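Local coordinates for protein dsvD (Desulfovibrio vulgaris, PDB 1UCR) that is of unknown function but may play an essential role in dissimilatory sulfite reduction, and carries a winged-helix motif that possibly interacts with DNA, at residues B[2-8]-B[42-46]; B[19-24]-B[60-65]. All coordinates share one frame; numbering follows the deposited sequence.

Interaction 1 packs helix 3-12 against helix 36-48, whereas interaction 2 joins the short strand 22-23 to strand 60-65 in the small antiparallel sheet. The helix pair has no hydrogen bond of its own across it: branched aliphatic side chains fill its inner end, and its outer end opens to a bound sulfate. The strand pair is held by backbone hydrogen bonds, with one side turned to the core and the other, carrying Tyr-23 and lysines, lying nearer the surface. The two meet at Leu-43, whose CB lies 3.7 Å from Tyr-63 CE2, so helix 36-48 packs on both helix 3-12 and the buried side of the sheet.

Interaction 1. Residues B[2-8]-B[42-46]; sequences EEAKQKV and ILTAL. With SO4 (sulfate ion), chain F.
Val-8 and Leu-43 meet at the buried end of this contact, with Val-8 CG1 3.9 Å from Leu-43 CD2. Because CG1 stands anti to the backbone N (chi1 170°), it also reaches Leu-46 CD1, while the other methyl, CG2, faces Ile-42 CD1. The short, branched valine suits a place where three longer aliphatic chains converge. Nearer the start of helix 3-12, Ile-42 lays CD1 beside the small Ala-4 CB at 3.9 Å. These helices, 3-12 and 36-48, belong to the helical part of the winged-helix fold; their short segments cross at -74°, and Phe-27 and Phe-31 also touch Val-8. Packing gives way to polar chemistry along Lys-5. Its extended chain runs antiparallel to the Leu-46 side chain, CD lying 4.0 Å from Leu-46 CD2, and its NZ passes 3.5 Å from Ala-45 CB before reaching a sulfate, probably from the crystallisation liquor. The dipole of helix 3-12 would probably favour an anion here. Lys-5 NZ donates to sulfate O1 (2.7 Å), and the backbone N of Glu-2, the N-cap residue, donates to O4 at 2.6 Å with an N-H...O angle of 163°. The exposed Glu-2 side chain merely grazes the other helix, OE1 lying 3.8 Å from Ile-42 CG2.

Interaction 2. Residues B[19-24]-B[60-65]; sequences KSKFYF and TTMYGL
Phe-22 O is gripped from strand 60-65 by two neighbouring residues: Tyr-63 N donates to it at 2.9 Å, and Met-62 CA adds a CA-H...O contact. In return Phe-22 N donates to Tyr-63 O, also at 2.9 Å, which completes the antiparallel hydrogen-bonded pair. Further along, Phe-24 N donates to Thr-61 O, carrying the pairing to the first residue of helix 24-30. Before strand 22-23 begins, direct pairing gives way to one water, which donates to Ser-20 O and accepts from Leu-65 N. Gly-64 suits this end because Ser-20 O lies 3.4 Å from its CA, just where a side chain would have pointed.

On the side away from helix 36-48, Met-62 is buried under Tyr-23 and Lys-21. The bend at its end (chi3 87°) folds CE over the face of the Tyr-23 ring, 3.7 Å from the centroid and only 10° off the normal, a CH-pi contact, while SD lies obliquely in a Met-aromatic one. Lys-21 runs across the same methionine, its CE 3.8 Å from SD, so that its aliphatic stem packs on the unbranched, flexible side chain; it also makes a cation-pi contact with Trp-55 of strand 52-57. Lys-19 NZ curls back to donate to Lys-21 O at 2.8 Å, and its CG lies over one face of Phe-22, toward the rim.

On the inner side, Phe-24 CB approaches the edge of the Tyr-63 ring, whose hydroxyl is hydrogen-bonded to Lys-40 of helix 36-48. Strand 60-65 is the middle strand, hydrogen-bonded on its other side to strand 52-57, with which it forms the hairpin, the wing of the winged-helix motif; helix 36-48 packs against Tyr-63 and Phe-24, and helix 3-12 meets Phe-22 and Leu-65 through Leu-12.

Interaction 1. Residues B[2-8]-B[42-46]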
loop_
_atom_site.group_PDB
_atom_site.type_symbol
_atom_site.label_atom_id
_atom_site.label_comp_id
_atom_site.label_asym_id
_atom_site.label_seq_id
_atom_site.Cartn_x
_atom_site.Cartn_y
_atom_site.Cartn_z
ATOM N N GLU B 2 -12.858 7.465 1.184
ATOM C CA GLU B 2 -14.296 7.196 0.977
ATOM C C GLU B 2 -14.649 5.719 0.930
ATOM O O GLU B 2 -13.820 4.887 0.619
ATOM C CB GLU B 2 -14.859 7.885 -0.267
ATOM C CG GLU B 2 -14.275 7.357 -1.557
ATOM C CD GLU B 2 -14.806 7.861 -2.870
ATOM O OE1 GLU B 2 -14.712 7.100 -3.856
ATOM O OE2 GLU B 2 -15.304 8.999 -2.962
ATOM N N GLU B 3 -15.883 5.363 1.278
ATOM C CA GLU B 3 -16.330 3.989 1.436
ATOM C C GLU B 3 -16.009 3.098 0.250
ATOM O O GLU B 3 -15.528 1.969 0.410
ATOM C CB GLU B 3 -17.866 3.965 1.673
ATOM C CG GLU B 3 -18.329 2.564 2.047
ATOM C CD GLU B 3 -19.688 2.527 2.710
ATOM O OE1 GLU B 3 -20.273 1.416 2.671
ATOM O OE2 GLU B 3 -20.188 3.527 3.261
ATOM N N ALA B 4 -16.257 3.562 -0.980
ATOM C CA ALA B 4 -16.011 2.712 -2.124
ATOM C C ALA B 4 -14.537 2.355 -2.266
ATOM O O ALA B 4 -14.177 1.219 -2.607
ATOM C CB ALA B 4 -16.499 3.343 -3.436
ATOM N N LYS B 5 -13.666 3.348 -1.996
ATOM C CA LYS B 5 -12.233 3.069 -2.003
ATOM C C LYS B 5 -11.817 2.168 -0.858
ATOM O O LYS B 5 -11.005 1.262 -1.048
ATOM C CB LYS B 5 -11.498 4.412 -1.970
ATOM C CG LYS B 5 -11.609 5.141 -3.314
ATOM C CD LYS B 5 -10.869 6.466 -3.192
ATOM C CE LYS B 5 -11.020 7.191 -4.514
ATOM N NZ LYS B 5 -10.425 8.537 -4.464
ATOM N N GLN B 6 -12.377 2.383 0.336
ATOM C CA GLN B 6 -12.066 1.557 1.462
ATOM C C GLN B 6 -12.443 0.094 1.202
ATOM O O GLN B 6 -11.729 -0.834 1.610
ATOM C CB GLN B 6 -12.789 2.061 2.738
ATOM C CG GLN B 6 -12.340 1.262 3.977
ATOM C CD GLN B 6 -10.881 1.626 4.227
ATOM O OE1 GLN B 6 -10.547 2.780 4.465
ATOM N NE2 GLN B 6 -9.970 0.670 4.194
ATOM N N LYS B 7 -13.537 -0.136 0.477
ATOM C CA LYS B 7 -13.937 -1.522 0.146
ATOM C C LYS B 7 -12.932 -2.192 -0.771
ATOM O O LYS B 7 -12.658 -3.397 -0.640
ATOM C CB LYS B 7 -15.336 -1.493 -0.500
ATOM C CG LYS B 7 -16.458 -1.200 0.535
ATOM C CD LYS B 7 -17.859 -1.265 -0.102
ATOM C CE LYS B 7 -18.900 -0.969 0.977
ATOM N NZ LYS B 7 -20.284 -1.034 0.482
ATOM N N VAL B 8 -12.352 -1.442 -1.726
ATOM C CA VAL B 8 -11.250 -2.008 -2.547
ATOM C C VAL B 8 -10.081 -2.402 -1.652
ATOM O O VAL B 8 -9.542 -3.518 -1.771
ATOM C CB VAL B 8 -10.833 -0.979 -3.589
ATOM C CG1 VAL B 8 -9.551 -1.358 -4.318
ATOM C CG2 VAL B 8 -11.971 -0.751 -4.589
ATOM N N ILE B 42 -12.257 5.117 -9.546
ATOM C CA ILE B 42 -11.747 5.005 -8.177
ATOM C C ILE B 42 -10.462 4.233 -8.089
ATOM O O ILE B 42 -9.589 4.607 -7.281
ATOM C CB ILE B 42 -12.773 4.510 -7.181
ATOM C CG1 ILE B 42 -13.089 3.072 -7.355
ATOM C CG2 ILE B 42 -14.031 5.380 -7.122
ATOM C CD1 ILE B 42 -13.963 2.528 -6.230
ATOM N N LEU B 43 -10.295 3.195 -8.916
ATOM C CA LEU B 43 -9.022 2.483 -8.925
ATOM C C LEU B 43 -7.891 3.407 -9.376
ATOM O O LEU B 43 -6.774 3.366 -8.818
ATOM C CB LEU B 43 -9.124 1.259 -9.872
ATOM C CG LEU B 43 -10.014 0.138 -9.345
ATOM C CD1 LEU B 43 -10.193 -0.899 -10.446
ATOM C CD2 LEU B 43 -9.420 -0.540 -8.109
ATOM N N THR B 44 -8.155 4.237 -10.390
ATOM C CA THR B 44 -7.117 5.120 -10.894
ATOM C C THR B 44 -6.736 6.130 -9.845
ATOM O O THR B 44 -5.536 6.424 -9.702
ATOM C CB THR B 44 -7.656 5.842 -12.165
ATOM O OG1 THR B 44 -8.006 4.859 -13.143
ATOM C CG2 THR B 44 -6.577 6.710 -12.734
ATOM N N ALA B 45 -7.706 6.674 -9.099
ATOM C CA ALA B 45 -7.369 7.614 -8.037
ATOM C C ALA B 45 -6.534 6.955 -6.967
ATOM O O ALA B 45 -5.584 7.552 -6.471
ATOM C CB ALA B 45 -8.671 8.121 -7.423
ATOM N N LEU B 46 -6.835 5.700 -6.615
ATOM C CA LEU B 46 -6.006 4.976 -5.647
ATOM C C LEU B 46 -4.602 4.718 -6.198
ATOM O O LEU B 46 -3.653 4.736 -5.382
ATOM C CB LEU B 46 -6.691 3.688 -5.223
ATOM C CG LEU B 46 -7.928 3.857 -4.352
ATOM C CD1 LEU B 46 -8.683 2.566 -4.301
ATOM C CD2 LEU B 46 -7.539 4.295 -2.935
HETATM S S SO4 F . -11.094 9.803 -0.855
HETATM O O1 SO4 F . -11.463 9.781 -2.299
HETATM O O2 SO4 F . -11.987 10.723 -0.174
HETATM O O3 SO4 F . -9.732 10.381 -0.682
HETATM O O4 SO4 F . -11.025 8.417 -0.385
#

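Interaction 2. Residues B[19-24]-B[60-65]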
loop_
_atom_site.group_PDB
_atom_site.type_symbol
_atom_site.label_atom_id
_atom_site.label_comp_id
_atom_site.label_asym_id
_atom_site.label_seq_id
_atom_site.Cartn_x
_atom_site.Cartn_y
_atom_site.Cartn_z
ATOM N N LYS B 19 -4.160 -12.555 -3.549
ATOM C CA LYS B 19 -2.897 -12.609 -4.308
ATOM C C LYS B 19 -2.538 -11.173 -4.572
ATOM O O LYS B 19 -3.175 -10.203 -4.157
ATOM C CB LYS B 19 -3.066 -13.475 -5.558
ATOM C CG LYS B 19 -4.156 -12.970 -6.492
ATOM C CD LYS B 19 -4.449 -14.059 -7.535
ATOM C CE LYS B 19 -5.560 -13.697 -8.492
ATOM N NZ LYS B 19 -5.267 -12.642 -9.522
ATOM N N SER B 20 -1.391 -10.986 -5.241
ATOM C CA SER B 20 -0.764 -9.672 -5.228
ATOM C C SER B 20 -1.490 -8.684 -6.124
ATOM O O SER B 20 -1.294 -7.480 -5.895
ATOM C CB SER B 20 0.720 -9.770 -5.673
ATOM O OG SER B 20 0.802 -10.239 -7.040
ATOM N N LYS B 21 -2.225 -9.194 -7.116
ATOM C CA LYS B 21 -2.935 -8.279 -8.065
ATOM C C LYS B 21 -4.147 -8.988 -8.624
ATOM O O LYS B 21 -4.222 -10.209 -8.699
ATOM C CB LYS B 21 -2.005 -7.755 -9.152
ATOM C CG LYS B 21 -1.354 -8.863 -9.961
ATOM C CD LYS B 21 -0.324 -8.300 -10.999
ATOM C CE LYS B 21 0.248 -9.436 -11.810
ATOM N NZ LYS B 21 1.294 -9.004 -12.775
ATOM N N PHE B 22 -5.136 -8.191 -9.037
ATOM C CA PHE B 22 -6.409 -8.643 -9.552
ATOM C C PHE B 22 -6.737 -7.851 -10.823
ATOM O O PHE B 22 -6.328 -6.711 -10.975
ATOM C CB PHE B 22 -7.505 -8.457 -8.508
ATOM C CG PHE B 22 -7.423 -9.443 -7.378
ATOM C CD1 PHE B 22 -6.627 -9.168 -6.263
ATOM C CD2 PHE B 22 -8.161 -10.636 -7.404
ATOM C CE1 PHE B 22 -6.555 -10.056 -5.194
ATOM C CE2 PHE B 22 -8.082 -11.522 -6.326
ATOM C CZ PHE B 22 -7.324 -11.199 -5.229
ATOM N N TYR B 23 -7.487 -8.464 -11.732
ATOM C CA TYR B 23 -7.938 -7.783 -12.940
ATOM C C TYR B 23 -8.889 -6.648 -12.649
ATOM O O TYR B 23 -9.637 -6.699 -11.688
ATOM C CB TYR B 23 -8.695 -8.788 -13.855
ATOM C CG TYR B 23 -7.749 -9.848 -14.379
ATOM C CD1 TYR B 23 -7.881 -11.179 -13.969
ATOM C CD2 TYR B 23 -6.749 -9.555 -15.290
ATOM C CE1 TYR B 23 -7.018 -12.155 -14.480
ATOM C CE2 TYR B 23 -5.880 -10.470 -15.776
ATOM C CZ TYR B 23 -6.036 -11.799 -15.355
ATOM O OH TYR B 23 -5.121 -12.721 -15.843
ATOM N N PHE B 24 -8.927 -5.677 -13.560
ATOM C CA PHE B 24 -9.992 -4.675 -13.493
ATOM C C PHE B 24 -11.344 -5.309 -13.278
ATOM O O PHE B 24 -12.121 -4.911 -12.415
ATOM C CB PHE B 24 -9.959 -3.884 -14.817
ATOM C CG PHE B 24 -11.121 -2.893 -14.861
ATOM C CD1 PHE B 24 -11.206 -1.824 -13.956
ATOM C CD2 PHE B 24 -12.158 -3.040 -15.749
ATOM C CE1 PHE B 24 -12.283 -0.955 -13.965
ATOM C CE2 PHE B 24 -13.241 -2.146 -15.818
ATOM C CZ PHE B 24 -13.306 -1.090 -14.909
ATOM N N THR B 60 -6.012 -6.176 -20.861
ATOM C CA THR B 60 -6.660 -5.470 -19.746
ATOM C C THR B 60 -5.615 -4.968 -18.799
ATOM O O THR B 60 -4.466 -4.681 -19.172
ATOM C CB THR B 60 -7.742 -6.398 -19.147
ATOM O OG1 THR B 60 -8.465 -5.686 -18.147
ATOM C CG2 THR B 60 -7.159 -7.638 -18.500
ATOM N N THR B 61 -6.053 -4.762 -17.542
ATOM C CA THR B 61 -5.260 -4.114 -16.515
ATOM C C THR B 61 -5.409 -4.923 -15.237
ATOM O O THR B 61 -6.392 -5.642 -15.044
ATOM C CB THR B 61 -5.684 -2.642 -16.298
ATOM O OG1 THR B 61 -7.055 -2.620 -15.901
ATOM C CG2 THR B 61 -5.479 -1.859 -17.608
ATOM N N MET B 62 -4.431 -4.763 -14.338
ATOM C CA MET B 62 -4.495 -5.321 -12.996
ATOM C C MET B 62 -4.054 -4.300 -11.987
ATOM O O MET B 62 -3.325 -3.348 -12.280
ATOM C CB MET B 62 -3.628 -6.585 -12.865
ATOM C CG MET B 62 -3.972 -7.641 -13.914
ATOM S SD MET B 62 -3.069 -9.198 -13.645
ATOM C CE MET B 62 -4.189 -10.003 -12.505
ATOM N N TYR B 63 -4.503 -4.535 -10.734
ATOM C CA TYR B 63 -4.279 -3.626 -9.637
ATOM C C TYR B 63 -3.966 -4.439 -8.407
ATOM O O TYR B 63 -4.591 -5.493 -8.197
ATOM C CB TYR B 63 -5.497 -2.752 -9.325
ATOM C CG TYR B 63 -5.970 -1.898 -10.497
ATOM C CD1 TYR B 63 -6.731 -2.467 -11.537
ATOM C CD2 TYR B 63 -5.622 -0.536 -10.572
ATOM C CE1 TYR B 63 -7.138 -1.683 -12.598
ATOM C CE2 TYR B 63 -6.059 0.244 -11.655
ATOM C CZ TYR B 63 -6.813 -0.359 -12.650
ATOM O OH TYR B 63 -7.259 0.375 -13.741
ATOM N N GLY B 64 -3.105 -3.944 -7.548
ATOM C CA GLY B 64 -2.870 -4.505 -6.221
ATOM C C GLY B 64 -2.376 -3.429 -5.281
ATOM O O GLY B 64 -2.125 -2.299 -5.686
ATOM N N LEU B 65 -2.294 -3.780 -3.980
ATOM C CA LEU B 65 -1.794 -2.785 -3.042
ATOM C C LEU B 65 -0.324 -2.440 -3.281
ATOM O O LEU B 65 0.474 -3.289 -3.672
ATOM C CB LEU B 65 -1.941 -3.374 -1.597
ATOM C CG LEU B 65 -3.396 -3.392 -1.140
ATOM C CD1 LEU B 65 -3.546 -4.295 0.089
ATOM C CD2 LEU B 65 -3.989 -1.998 -0.834
HETATM O O HOH W 1 -2.454 -6.545 -3.426
#